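PDB 3DNF: 4-hydroxy-3-methylbut-2-enyl diphosphate reductase from Aquifex aeolicus, which catalyses the last step of the non-mevalonate isoprenoid pathway, the reduction of hydroxymethylbutenyl diphosphate to isopentenyl and dimethylallyl diphosphates, using an iron-sulfur cluster. Local coordinates for residues 211-216 with 236-241; 59-64 with 85-90; 103-108 with 187-192; 43-48 with 268-273. All coordinates share one frame; numbering follows the deposited sequence.

Interaction 1. Residues 211-216 with 236-241; sequences DVMIII and PNTYHI
M213 pairs with T238, and I216 with I241, in two neighbouring parallel strands. The strands belong to a beta-alpha-beta unit. Strand 212-216 leads into helix 222-234. Strand 238-241 then returns parallel to strand 212-216 as the outermost strand of the sheet within this chain.

The backbone bonds follow the parallel pattern. M213 N donates to N237 O at 2.9 Å, and M213 O accepts from Y239 N at 2.9 Å. I215 repeats the scheme, with its N on Y239 O and its O taking I241 N. The I215 N bond is almost straight, 178° at the hydrogen. At the N-terminal end of the pair N237 ND2 makes a weak bond to D211 O, and a water also lies between them. T238 OG1 bonds to S231 of helix 222-234.

Side-chain contacts lie on both faces. M213 and T238 run side by side on the face toward helix 222-234, and T238 CG2 touches I215 CG1 at 3.7 Å. On the face of I214, Y239 and I241, helix 268-281 packs over I214, I216 and I241. I214 CG2 meets I241 CG1 there at 3.8 Å. The Y239 ring stacks with W251. V212 CG2 is anti to the backbone N, which sends this methyl to the ring edge, 3.9 Å from Y239 CD1.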
loop_
_atom_site.group_PDB
_atom_site.type_symbol
_atom_site.label_atom_id
_atom_site.label_comp_id
_atom_site.label_asym_id
_atom_site.label_seq_id
_atom_site.Cartn_x
_atom_site.Cartn_y
_atom_site.Cartn_z
ATOM N N ASP B 211 2.541 12.368 38.839
ATOM C CA ASP B 211 1.335 13.003 39.371
ATOM C C ASP B 211 0.740 14.059 38.442
ATOM O O ASP B 211 -0.469 14.071 38.203
ATOM C CB ASP B 211 1.598 13.588 40.757
ATOM C CG ASP B 211 1.757 12.472 41.813
ATOM O OD1 ASP B 211 0.719 11.570 41.846
ATOM O OD2 ASP B 211 2.920 12.484 42.606
ATOM N N VAL B 212 1.587 14.941 37.919
ATOM C CA VAL B 212 1.138 15.984 36.999
ATOM C C VAL B 212 1.978 15.935 35.742
ATOM O O VAL B 212 3.187 15.708 35.807
ATOM C CB VAL B 212 1.207 17.410 37.630
ATOM C CG1 VAL B 212 2.485 17.594 38.448
ATOM C CG2 VAL B 212 1.106 18.512 36.562
ATOM N N MET B 213 1.303 16.125 34.611
ATOM C CA MET B 213 1.935 16.254 33.308
ATOM C C MET B 213 1.836 17.697 32.823
ATOM O O MET B 213 0.751 18.280 32.804
ATOM C CB MET B 213 1.265 15.302 32.309
ATOM C CG MET B 213 1.851 13.896 32.288
ATOM S SD MET B 213 3.627 13.875 31.878
ATOM C CE MET B 213 3.676 14.340 30.144
ATOM N N ILE B 214 2.983 18.266 32.448
ATOM C CA ILE B 214 3.056 19.580 31.797
ATOM C C ILE B 214 3.452 19.429 30.329
ATOM O O ILE B 214 4.490 18.845 30.019
ATOM C CB ILE B 214 4.072 20.535 32.502
ATOM C CG1 ILE B 214 3.785 20.657 34.008
ATOM C CG2 ILE B 214 4.114 21.912 31.802
ATOM C CD1 ILE B 214 2.369 21.157 34.389
ATOM N N ILE B 215 2.614 19.955 29.439
ATOM C CA ILE B 215 2.863 19.936 27.996
ATOM C C ILE B 215 3.077 21.376 27.519
ATOM O O ILE B 215 2.193 22.234 27.669
ATOM C CB ILE B 215 1.695 19.244 27.209
ATOM C CG1 ILE B 215 1.489 17.773 27.654
ATOM C CG2 ILE B 215 1.873 19.393 25.695
ATOM C CD1 ILE B 215 2.704 16.849 27.512
ATOM N N ILE B 216 4.262 21.645 26.975
ATOM C CA ILE B 216 4.627 23.001 26.569
ATOM C C ILE B 216 4.529 23.159 25.038
ATOM O O ILE B 216 4.864 22.243 24.281
ATOM C CB ILE B 216 6.049 23.387 27.068
ATOM C CG1 ILE B 216 6.198 23.126 28.561
ATOM C CG2 ILE B 216 6.347 24.869 26.769
ATOM C CD1 ILE B 216 7.643 22.934 28.988
ATOM N N PRO B 236 -5.413 12.914 34.136
ATOM C CA PRO B 236 -6.270 14.136 34.178
ATOM C C PRO B 236 -5.495 15.431 34.494
ATOM O O PRO B 236 -5.842 16.519 34.025
ATOM C CB PRO B 236 -7.294 13.789 35.309
ATOM C CG PRO B 236 -6.658 12.706 36.100
ATOM C CD PRO B 236 -5.896 11.868 35.104
ATOM N N ASN B 237 -4.383 15.276 35.243
ATOM C CA ASN B 237 -3.585 16.421 35.678
ATOM C C ASN B 237 -2.562 16.837 34.634
ATOM O O ASN B 237 -1.417 17.165 34.962
ATOM C CB ASN B 237 -2.921 16.121 37.024
ATOM C CG ASN B 237 -3.925 15.750 38.093
ATOM O OD1 ASN B 237 -4.885 16.532 38.329
ATOM N ND2 ASN B 237 -3.764 14.672 38.702
ATOM N N THR B 238 -2.994 16.803 33.366
ATOM C CA THR B 238 -2.189 17.330 32.282
ATOM C C THR B 238 -2.641 18.789 32.058
ATOM O O THR B 238 -3.841 19.093 32.000
ATOM C CB THR B 238 -2.341 16.518 30.975
ATOM O OG1 THR B 238 -1.938 15.160 31.208
ATOM C CG2 THR B 238 -1.480 17.129 29.833
ATOM N N TYR B 239 -1.660 19.694 31.930
ATOM C CA TYR B 239 -1.948 21.088 31.675
ATOM C C TYR B 239 -1.096 21.486 30.511
ATOM O O TYR B 239 0.097 21.181 30.481
ATOM C CB TYR B 239 -1.631 21.934 32.907
ATOM C CG TYR B 239 -2.409 21.499 34.139
ATOM C CD1 TYR B 239 -1.852 20.611 35.060
ATOM C CD2 TYR B 239 -3.709 21.957 34.368
ATOM C CE1 TYR B 239 -2.564 20.194 36.184
ATOM C CE2 TYR B 239 -4.429 21.552 35.488
ATOM C CZ TYR B 239 -3.852 20.670 36.395
ATOM O OH TYR B 239 -4.565 20.267 37.508
ATOM N N HIS B 240 -1.716 22.127 29.531
ATOM C CA HIS B 240 -0.956 22.678 28.419
ATOM C C HIS B 240 -0.610 24.148 28.688
ATOM O O HIS B 240 -1.467 24.918 29.124
ATOM C CB HIS B 240 -1.727 22.517 27.104
ATOM C CG HIS B 240 -1.163 23.333 25.986
ATOM N ND1 HIS B 240 -1.754 24.499 25.548
ATOM C CD2 HIS B 240 -0.034 23.186 25.254
ATOM C CE1 HIS B 240 -1.025 25.022 24.580
ATOM N NE2 HIS B 240 0.022 24.245 24.384
ATOM N N ILE B 241 0.648 24.532 28.456
ATOM C CA ILE B 241 1.090 25.919 28.678
ATOM C C ILE B 241 2.042 26.403 27.574
ATOM O O ILE B 241 2.741 25.597 26.964
ATOM C CB ILE B 241 1.766 26.122 30.069
ATOM C CG1 ILE B 241 3.006 25.235 30.216
ATOM C CG2 ILE B 241 0.784 25.854 31.215
ATOM C CD1 ILE B 241 3.985 25.723 31.267
HETATM O O HOH W 1 -3.138 12.174 38.121
#

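Interaction 2. Residues 59-64 with 85-90; sequences QGEEFK and RKKGLK
E61 and K87 reach for each other from opposite directions and join in a salt bridge. The E61 chain is bent at chi2 (63°), which turns its carboxylate back toward the lysine. E61 OE2 lies 2.6 Å from K87 NZ and is met on its anti side, 24° out of the carboxylate plane. The K87 chain is fully extended to get there.

F63 comes next. Its carbonyl O takes a second bond from K87 NZ at 2.8 Å, so one ammonium group holds two points of the loop. The F63 and L89 side chains cross at about a right angle. F63 CD1 touches L89 CD1 at 3.6 Å. With an alanine at K87, E61 would probably lose its charged mate and F63 O this donor, leaving the loop freer to move.

K64 contributes through its backbone. Its O lies 3.1 Å from L89 CD2, a close approach by a methyl.

In the chain, loop 59-64 lies on the connection from strand 55-57 to strand 68-71. The other segment is the end of helix 78-86, closed by a Schellman motif at G88, and leads into strand 90-93. F63 and L89 both pack on V69 of strand 68-71 and L84 of helix 78-86.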
loop_
_atom_site.group_PDB
_atom_site.type_symbol
_atom_site.label_atom_id
_atom_site.label_comp_id
_atom_site.label_asym_id
_atom_site.label_seq_id
_atom_site.Cartn_x
_atom_site.Cartn_y
_atom_site.Cartn_z
ATOM N N GLN B 59 12.995 38.633 5.343
ATOM C CA GLN B 59 11.606 39.003 5.066
ATOM C C GLN B 59 11.300 39.007 3.561
ATOM O O GLN B 59 10.140 38.931 3.174
ATOM C CB GLN B 59 11.233 40.332 5.740
ATOM C CG GLN B 59 11.667 41.604 5.055
ATOM C CD GLN B 59 10.990 42.872 5.641
ATOM O OE1 GLN B 59 9.836 43.176 5.351
ATOM N NE2 GLN B 59 11.710 43.582 6.463
ATOM N N GLY B 60 12.344 39.121 2.736
ATOM C CA GLY B 60 12.167 39.242 1.276
ATOM C C GLY B 60 13.480 38.827 0.618
ATOM O O GLY B 60 13.941 37.691 0.754
ATOM N N GLU B 61 14.067 39.767 -0.114
ATOM C CA GLU B 61 15.296 39.504 -0.835
ATOM C C GLU B 61 16.305 40.587 -0.395
ATOM O O GLU B 61 17.089 41.132 -1.187
ATOM C CB GLU B 61 14.969 39.491 -2.342
ATOM C CG GLU B 61 16.085 39.114 -3.300
ATOM C CD GLU B 61 16.640 37.704 -3.170
ATOM O OE1 GLU B 61 15.957 36.701 -2.871
ATOM O OE2 GLU B 61 17.858 37.577 -3.388
ATOM N N GLU B 62 16.308 40.895 0.905
ATOM C CA GLU B 62 17.116 42.011 1.393
ATOM C C GLU B 62 18.611 41.707 1.564
ATOM O O GLU B 62 19.403 42.639 1.655
ATOM C CB GLU B 62 16.565 42.572 2.718
ATOM C CG GLU B 62 16.678 41.614 3.904
ATOM C CD GLU B 62 15.460 40.711 4.105
ATOM O OE1 GLU B 62 14.898 40.180 3.114
ATOM O OE2 GLU B 62 15.077 40.541 5.275
ATOM N N PHE B 63 18.988 40.430 1.659
ATOM C CA PHE B 63 20.410 40.033 1.789
ATOM C C PHE B 63 21.206 40.403 0.543
ATOM O O PHE B 63 20.673 40.433 -0.574
ATOM C CB PHE B 63 20.547 38.539 2.150
ATOM C CG PHE B 63 19.425 37.674 1.581
ATOM C CD1 PHE B 63 19.427 37.339 0.232
ATOM C CD2 PHE B 63 18.377 37.221 2.382
ATOM C CE1 PHE B 63 18.420 36.567 -0.337
ATOM C CE2 PHE B 63 17.350 36.417 1.818
ATOM C CZ PHE B 63 17.383 36.112 0.452
ATOM N N LYS B 64 22.476 40.725 0.752
ATOM C CA LYS B 64 23.333 41.225 -0.307
ATOM C C LYS B 64 24.592 40.385 -0.455
ATOM O O LYS B 64 24.930 39.590 0.412
ATOM C CB LYS B 64 23.686 42.700 -0.067
ATOM C CG LYS B 64 24.720 42.943 1.017
ATOM C CD LYS B 64 24.562 44.368 1.522
ATOM C CE LYS B 64 25.852 45.097 1.885
ATOM N NZ LYS B 64 26.961 44.441 2.611
ATOM N N ARG B 85 23.364 31.142 -4.406
ATOM C CA ARG B 85 24.834 31.060 -4.645
ATOM C C ARG B 85 25.285 32.057 -5.698
ATOM O O ARG B 85 26.304 32.746 -5.527
ATOM C CB ARG B 85 25.234 29.631 -5.050
ATOM C CG ARG B 85 25.059 28.615 -3.912
ATOM C CD ARG B 85 25.602 27.208 -4.294
ATOM N NE ARG B 85 25.133 26.195 -3.339
ATOM C CZ ARG B 85 25.587 26.043 -2.094
ATOM N NH1 ARG B 85 26.527 26.843 -1.606
ATOM N NH2 ARG B 85 25.096 25.099 -1.311
ATOM N N LYS B 86 24.542 32.160 -6.791
ATOM C CA LYS B 86 24.912 33.063 -7.887
ATOM C C LYS B 86 24.853 34.539 -7.494
ATOM O O LYS B 86 25.516 35.362 -8.096
ATOM C CB LYS B 86 24.031 32.805 -9.112
ATOM C CG LYS B 86 24.394 31.537 -9.843
ATOM C CD LYS B 86 23.902 31.623 -11.279
ATOM C CE LYS B 86 22.460 31.195 -11.377
ATOM N NZ LYS B 86 22.038 31.502 -12.783
ATOM N N LYS B 87 24.096 34.858 -6.444
ATOM C CA LYS B 87 23.978 36.228 -5.930
ATOM C C LYS B 87 25.173 36.572 -5.007
ATOM O O LYS B 87 25.293 37.686 -4.472
ATOM C CB LYS B 87 22.635 36.403 -5.197
ATOM C CG LYS B 87 22.312 37.843 -4.870
ATOM C CD LYS B 87 21.099 37.964 -3.992
ATOM C CE LYS B 87 20.799 39.429 -3.717
ATOM N NZ LYS B 87 19.505 39.575 -2.959
ATOM N N GLY B 88 26.048 35.593 -4.822
ATOM C CA GLY B 88 27.296 35.815 -4.088
ATOM C C GLY B 88 27.077 35.702 -2.597
ATOM O O GLY B 88 27.795 36.311 -1.802
ATOM N N LEU B 89 26.088 34.908 -2.203
ATOM C CA LEU B 89 25.798 34.705 -0.812
ATOM C C LEU B 89 26.539 33.473 -0.295
ATOM O O LEU B 89 26.711 32.498 -1.044
ATOM C CB LEU B 89 24.287 34.535 -0.648
ATOM C CG LEU B 89 23.364 35.658 -1.119
ATOM C CD1 LEU B 89 21.902 35.164 -1.143
ATOM C CD2 LEU B 89 23.528 36.867 -0.218
ATOM N N LYS B 90 26.988 33.509 0.967
ATOM C CA LYS B 90 27.417 32.285 1.627
ATOM C C LYS B 90 26.190 31.478 2.063
ATOM O O LYS B 90 25.432 31.918 2.942
ATOM C CB LYS B 90 28.318 32.604 2.833
ATOM C CG LYS B 90 28.689 31.383 3.663
ATOM C CD LYS B 90 29.644 31.743 4.821
ATOM C CE LYS B 90 31.063 31.934 4.251
ATOM N NZ LYS B 90 32.075 32.146 5.331
#

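Interaction 3. Residues 103-108 with 187-192; sequences HEAVCQ and KVINTI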
loop_
_atom_site.group_PDB
_atom_site.type_symbol
_atom_site.label_atom_id
_atom_site.label_comp_id
_atom_site.label_asym_id
_atom_site.label_seq_id
_atom_site.Cartn_x
_atom_site.Cartn_y
_atom_site.Cartn_z
ATOM N N HIS B 103 14.548 13.852 -1.165
ATOM C CA HIS B 103 15.127 14.338 -2.440
ATOM C C HIS B 103 15.865 13.207 -3.201
ATOM O O HIS B 103 15.709 13.045 -4.449
ATOM C CB HIS B 103 16.139 15.432 -2.145
ATOM C CG HIS B 103 15.565 16.644 -1.495
ATOM N ND1 HIS B 103 16.354 17.699 -1.086
ATOM C CD2 HIS B 103 14.292 16.982 -1.180
ATOM C CE1 HIS B 103 15.593 18.631 -0.548
ATOM N NE2 HIS B 103 14.335 18.232 -0.612
ATOM N N GLU B 104 16.661 12.446 -2.456
ATOM C CA GLU B 104 17.403 11.314 -3.001
ATOM C C GLU B 104 16.434 10.255 -3.557
ATOM O O GLU B 104 16.639 9.737 -4.655
ATOM C CB GLU B 104 18.328 10.714 -1.941
ATOM C CG GLU B 104 19.514 11.645 -1.604
ATOM C CD GLU B 104 20.204 11.309 -0.271
ATOM O OE1 GLU B 104 20.102 10.146 0.204
ATOM O OE2 GLU B 104 20.871 12.218 0.305
ATOM N N ALA B 105 15.369 9.993 -2.804
ATOM C CA ALA B 105 14.437 8.908 -3.109
ATOM C C ALA B 105 13.676 9.216 -4.385
ATOM O O ALA B 105 13.444 8.316 -5.225
ATOM C CB ALA B 105 13.456 8.703 -1.985
ATOM N N VAL B 106 13.269 10.477 -4.567
ATOM C CA VAL B 106 12.493 10.764 -5.815
ATOM C C VAL B 106 13.389 10.629 -7.025
ATOM O O VAL B 106 12.958 10.141 -8.113
ATOM C CB VAL B 106 11.702 12.089 -5.788
ATOM C CG1 VAL B 106 10.638 12.105 -4.656
ATOM C CG2 VAL B 106 12.641 13.310 -5.750
ATOM N N CYS B 107 14.654 10.953 -6.850
ATOM C CA CYS B 107 15.570 10.785 -7.971
ATOM C C CYS B 107 15.923 9.318 -8.279
ATOM O O CYS B 107 16.024 8.939 -9.434
ATOM C CB CYS B 107 16.828 11.628 -7.794
ATOM S SG CYS B 107 16.437 13.432 -7.772
ATOM N N GLN B 108 16.117 8.527 -7.236
ATOM C CA GLN B 108 16.319 7.093 -7.360
ATOM C C GLN B 108 15.141 6.451 -8.074
ATOM O O GLN B 108 15.361 5.698 -9.021
ATOM C CB GLN B 108 16.566 6.457 -5.999
ATOM C CG GLN B 108 16.751 4.943 -6.080
ATOM C CD GLN B 108 16.547 4.283 -4.737
ATOM O OE1 GLN B 108 16.630 4.933 -3.694
ATOM N NE2 GLN B 108 16.273 2.996 -4.755
ATOM N N LYS B 187 6.457 0.733 -6.023
ATOM C CA LYS B 187 7.576 0.712 -5.098
ATOM C C LYS B 187 7.415 1.825 -4.080
ATOM O O LYS B 187 7.164 2.964 -4.438
ATOM C CB LYS B 187 8.924 0.852 -5.823
ATOM C CG LYS B 187 10.118 0.942 -4.890
ATOM C CD LYS B 187 11.396 0.695 -5.662
ATOM C CE LYS B 187 12.639 0.976 -4.854
ATOM N NZ LYS B 187 13.839 0.482 -5.607
ATOM N N VAL B 188 7.546 1.488 -2.799
ATOM C CA VAL B 188 7.396 2.470 -1.758
ATOM C C VAL B 188 8.695 2.631 -1.026
ATOM O O VAL B 188 9.318 1.652 -0.607
ATOM C CB VAL B 188 6.343 2.002 -0.706
ATOM C CG1 VAL B 188 6.133 3.040 0.426
ATOM C CG2 VAL B 188 5.039 1.610 -1.396
ATOM N N ILE B 189 9.141 3.884 -0.931
ATOM C CA ILE B 189 10.234 4.174 -0.023
ATOM C C ILE B 189 9.648 5.032 1.103
ATOM O O ILE B 189 9.281 6.210 0.901
ATOM C CB ILE B 189 11.386 4.886 -0.743
ATOM C CG1 ILE B 189 11.900 4.002 -1.890
ATOM C CG2 ILE B 189 12.492 5.279 0.321
ATOM C CD1 ILE B 189 12.888 4.742 -2.806
ATOM N N ASN B 190 9.534 4.418 2.277
ATOM C CA ASN B 190 8.877 5.089 3.397
ATOM C C ASN B 190 9.803 6.135 4.020
ATOM O O ASN B 190 10.683 5.810 4.811
ATOM C CB ASN B 190 8.404 4.107 4.467
ATOM C CG ASN B 190 7.589 4.794 5.576
ATOM O OD1 ASN B 190 7.685 6.017 5.790
ATOM N ND2 ASN B 190 6.820 4.027 6.281
ATOM N N THR B 191 9.557 7.390 3.666
ATOM C CA THR B 191 10.402 8.489 4.149
ATOM C C THR B 191 9.763 9.289 5.315
ATOM O O THR B 191 10.212 10.409 5.631
ATOM C CB THR B 191 10.683 9.430 2.992
ATOM O OG1 THR B 191 9.454 9.742 2.347
ATOM C CG2 THR B 191 11.675 8.817 1.975
ATOM N N ILE B 192 8.723 8.727 5.940
ATOM C CA ILE B 192 8.102 9.340 7.136
ATOM C C ILE B 192 9.100 9.340 8.280
ATOM O O ILE B 192 9.659 8.307 8.616
ATOM C CB ILE B 192 6.802 8.609 7.554
ATOM C CG1 ILE B 192 5.770 8.739 6.424
ATOM C CG2 ILE B 192 6.258 9.150 8.883
ATOM C CD1 ILE B 192 4.410 8.061 6.723
HETATM O O HOH W 2 16.240 0.553 -3.660
#
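A105 and Q108, one turn apart on helix 97-111, both lean on I189 of strand 185-189. This is the closer-packed part of the contact. I189 CD1 is the atom that meets both, 4.1 Å from A105 CB and 3.9 Å from Q108 OE1. The CG1 branch of I189 is anti to the carbonyl carbon (chi1 -59°) and its chain continues extended, which carries CD1 out to the helix. T191 CG2 adds a looser touch on A105 CB at 4.3 Å.

The other end is polar and holds a water. Q108 and K187 cross at about a right angle, with Q108 NE2 3.6 Å from K187 NZ. The water accepts from both, at 3.1 Å from K187 NZ and weakly from Q108 NE2. Both side chains also bind E112, and K187 NZ has a further salt bridge to E185 of the second subunit. A leucine at Q108 has no amide, so E112 would probably be left without this donor and the water more loosely held.

Helix segment 103-108 and strand segment 187-189 run nearly antiparallel (164°), their axes 10.0 Å apart at closest approach. The helix packs on one face of an open alpha/beta sheet, also meeting V162 of strand 158-163. Helix 169-182 packs on V188 from the other face. Strand 185-189 is an edge of the sheet within the chain, and K187 and V188 continue it through an antiparallel ladder with the second subunit.

Interaction 4. Residues 43-48 with 268-273; sequences NPQEVN and DWIIEQ
E46 OE1 is gripped by two groups: the indole N-H of W269 across the contact, and R49 in a salt bridge from its own helix. W269 NE1 donates to E46 OE1 at 2.8 Å. The oxygen lies in the ring plane, 3° out of it, and the bond is fairly straight, with 165° at the hydrogen. The E46 chain leaves anti to the backbone N and bends at chi2, which swings the acid over to the indole. W269 CG sits between its own backbone N and carbonyl carbon, which sends the ring toward helix 44-53.

Q45 takes the far end of the indole. Its CB packs 3.9 Å from W269 CH2, and its OE1 reaches the same atom at the ring edge, at 3.8 Å. The amide plane is steeply inclined to the ring, by 73°. Q45 NE2 instead meets I270 CD1, at 3.5 Å. The N43 and I270 side chains approach from opposite directions, with N43 ND2 4.1 Å from I270 CD1.

N43 is also the N-cap of helix 44-53. Its OD1 accepts from E46 N at 3.2 Å and more weakly from Q45 N. Its ND2 bonds to S265 O. S265, and H42 just before N43 in the chain, are predicted to bind the diphosphate substrate.

The contact thus joins the N-terminal ends of two helices that belong to different sheet lobes. A buried carboxylate is met by one neutral donor and one arginine, which would probably keep E46 ionised and its orientation fixed.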
loop_
_atom_site.group_PDB
_atom_site.type_symbol
_atom_site.label_atom_id
_atom_site.label_comp_id
_atom_site.label_asym_id
_atom_site.label_seq_id
_atom_site.Cartn_x
_atom_site.Cartn_y
_atom_site.Cartn_z
ATOM N N ASN B 43 8.091 29.905 16.137
ATOM C CA ASN B 43 8.128 30.220 17.536
ATOM C C ASN B 43 8.759 31.585 17.628
ATOM O O ASN B 43 9.989 31.717 17.422
ATOM C CB ASN B 43 8.948 29.180 18.294
ATOM C CG ASN B 43 8.915 29.385 19.793
ATOM O OD1 ASN B 43 9.024 30.506 20.304
ATOM N ND2 ASN B 43 8.753 28.287 20.518
ATOM N N PRO B 44 7.930 32.617 17.858
ATOM C CA PRO B 44 8.385 34.001 17.966
ATOM C C PRO B 44 9.506 34.214 18.985
ATOM O O PRO B 44 10.407 35.003 18.713
ATOM C CB PRO B 44 7.110 34.754 18.394
ATOM C CG PRO B 44 6.023 33.954 17.795
ATOM C CD PRO B 44 6.456 32.531 18.000
ATOM N N GLN B 45 9.457 33.540 20.139
ATOM C CA GLN B 45 10.485 33.732 21.173
ATOM C C GLN B 45 11.826 33.154 20.714
ATOM O O GLN B 45 12.888 33.751 20.931
ATOM C CB GLN B 45 10.074 33.054 22.478
ATOM C CG GLN B 45 9.025 33.781 23.290
ATOM C CD GLN B 45 8.942 33.223 24.693
ATOM O OE1 GLN B 45 9.473 33.809 25.641
ATOM N NE2 GLN B 45 8.317 32.059 24.826
ATOM N N GLU B 46 11.788 31.999 20.068
ATOM C CA GLU B 46 13.030 31.417 19.546
ATOM C C GLU B 46 13.644 32.263 18.408
ATOM O O GLU B 46 14.863 32.519 18.379
ATOM C CB GLU B 46 12.824 29.959 19.135
ATOM C CG GLU B 46 14.088 29.252 18.525
ATOM C CD GLU B 46 15.191 28.962 19.550
ATOM O OE1 GLU B 46 15.216 29.584 20.624
ATOM O OE2 GLU B 46 16.044 28.103 19.255
ATOM N N VAL B 47 12.805 32.685 17.459
ATOM C CA VAL B 47 13.269 33.610 16.412
ATOM C C VAL B 47 13.845 34.881 17.028
ATOM O O VAL B 47 14.914 35.354 16.602
ATOM C CB VAL B 47 12.115 33.888 15.402
ATOM C CG1 VAL B 47 12.470 34.981 14.388
ATOM C CG2 VAL B 47 11.748 32.621 14.733
ATOM N N ASN B 48 13.198 35.402 18.076
ATOM C CA ASN B 48 13.721 36.583 18.770
ATOM C C ASN B 48 15.091 36.319 19.418
ATOM O O ASN B 48 15.986 37.169 19.357
ATOM C CB ASN B 48 12.767 37.064 19.857
ATOM C CG ASN B 48 13.245 38.314 20.514
ATOM O OD1 ASN B 48 13.155 39.387 19.932
ATOM N ND2 ASN B 48 13.737 38.203 21.755
ATOM N N ASP B 268 14.785 24.090 24.013
ATOM C CA ASP B 268 15.172 23.612 25.342
ATOM C C ASP B 268 15.241 24.686 26.413
ATOM O O ASP B 268 15.067 24.382 27.594
ATOM C CB ASP B 268 16.527 22.922 25.257
ATOM C CG ASP B 268 16.449 21.562 24.586
ATOM O OD1 ASP B 268 15.319 21.037 24.418
ATOM O OD2 ASP B 268 17.525 21.018 24.243
ATOM N N TRP B 269 15.502 25.933 26.031
ATOM C CA TRP B 269 15.589 26.989 27.043
ATOM C C TRP B 269 14.230 27.320 27.645
ATOM O O TRP B 269 14.151 27.753 28.802
ATOM C CB TRP B 269 16.285 28.254 26.521
ATOM C CG TRP B 269 15.577 28.977 25.441
ATOM C CD1 TRP B 269 15.747 28.796 24.102
ATOM C CD2 TRP B 269 14.614 30.032 25.585
ATOM N NE1 TRP B 269 14.956 29.656 23.404
ATOM C CE2 TRP B 269 14.243 30.428 24.280
ATOM C CE3 TRP B 269 14.031 30.681 26.682
ATOM C CZ2 TRP B 269 13.309 31.440 24.042
ATOM C CZ3 TRP B 269 13.103 31.682 26.444
ATOM C CH2 TRP B 269 12.757 32.061 25.134
ATOM N N ILE B 270 13.169 27.122 26.864
ATOM C CA ILE B 270 11.804 27.285 27.392
ATOM C C ILE B 270 11.466 26.134 28.351
ATOM O O ILE B 270 10.916 26.377 29.419
ATOM C CB ILE B 270 10.739 27.475 26.279
ATOM C CG1 ILE B 270 10.893 28.871 25.667
ATOM C CG2 ILE B 270 9.302 27.292 26.841
ATOM C CD1 ILE B 270 10.180 29.095 24.320
ATOM N N ILE B 271 11.799 24.899 27.968
ATOM C CA ILE B 271 11.620 23.739 28.854
ATOM C C ILE B 271 12.355 23.901 30.197
ATOM O O ILE B 271 11.833 23.521 31.251
ATOM C CB ILE B 271 12.040 22.411 28.168
ATOM C CG1 ILE B 271 11.304 22.219 26.836
ATOM C CG2 ILE B 271 11.815 21.202 29.102
ATOM C CD1 ILE B 271 11.868 21.058 25.987
ATOM N N GLU B 272 13.556 24.471 30.160
ATOM C CA GLU B 272 14.313 24.754 31.391
ATOM C C GLU B 272 13.675 25.848 32.234
ATOM O O GLU B 272 13.704 25.778 33.468
ATOM C CB GLU B 272 15.774 25.101 31.080
ATOM C CG GLU B 272 16.564 23.964 30.412
ATOM C CD GLU B 272 16.510 22.651 31.198
ATOM O OE1 GLU B 272 16.735 22.685 32.421
ATOM O OE2 GLU B 272 16.232 21.593 30.585
ATOM N N GLN B 273 13.104 26.853 31.571
ATOM C CA GLN B 273 12.368 27.920 32.246
ATOM C C GLN B 273 11.198 27.341 33.029
ATOM O O GLN B 273 10.955 27.724 34.172
ATOM C CB GLN B 273 11.854 28.949 31.244
ATOM C CG GLN B 273 12.903 29.934 30.761
ATOM C CD GLN B 273 12.311 31.160 30.095
ATOM O OE1 GLN B 273 12.992 32.169 29.939
ATOM N NE2 GLN B 273 11.042 31.080 29.692
#

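The four contacts spread over the three lobes, each built on a parallel four-stranded sheet. Interaction 2 belongs to the sheet with strands 55-57 and 68-71, interaction 3 to that with 185-189, and interaction 1 to that with 212-216. Along the chain interactions 2, 3 and 1 follow in series, and all fall within the span between the two segments of interaction 4. Interactions 1 and 4 touch: I216 CG2 packs on I270 CG2 at 3.8 Å, and the contact centres lie about 18 Å apart. The centres of interactions 1 and 2 are about 43 Å apart. Interaction 4 joins two lobes near predicted substrate residues; in interaction 3 the T191 side chain lies about 8 Å from the bound iron-sulfur cluster.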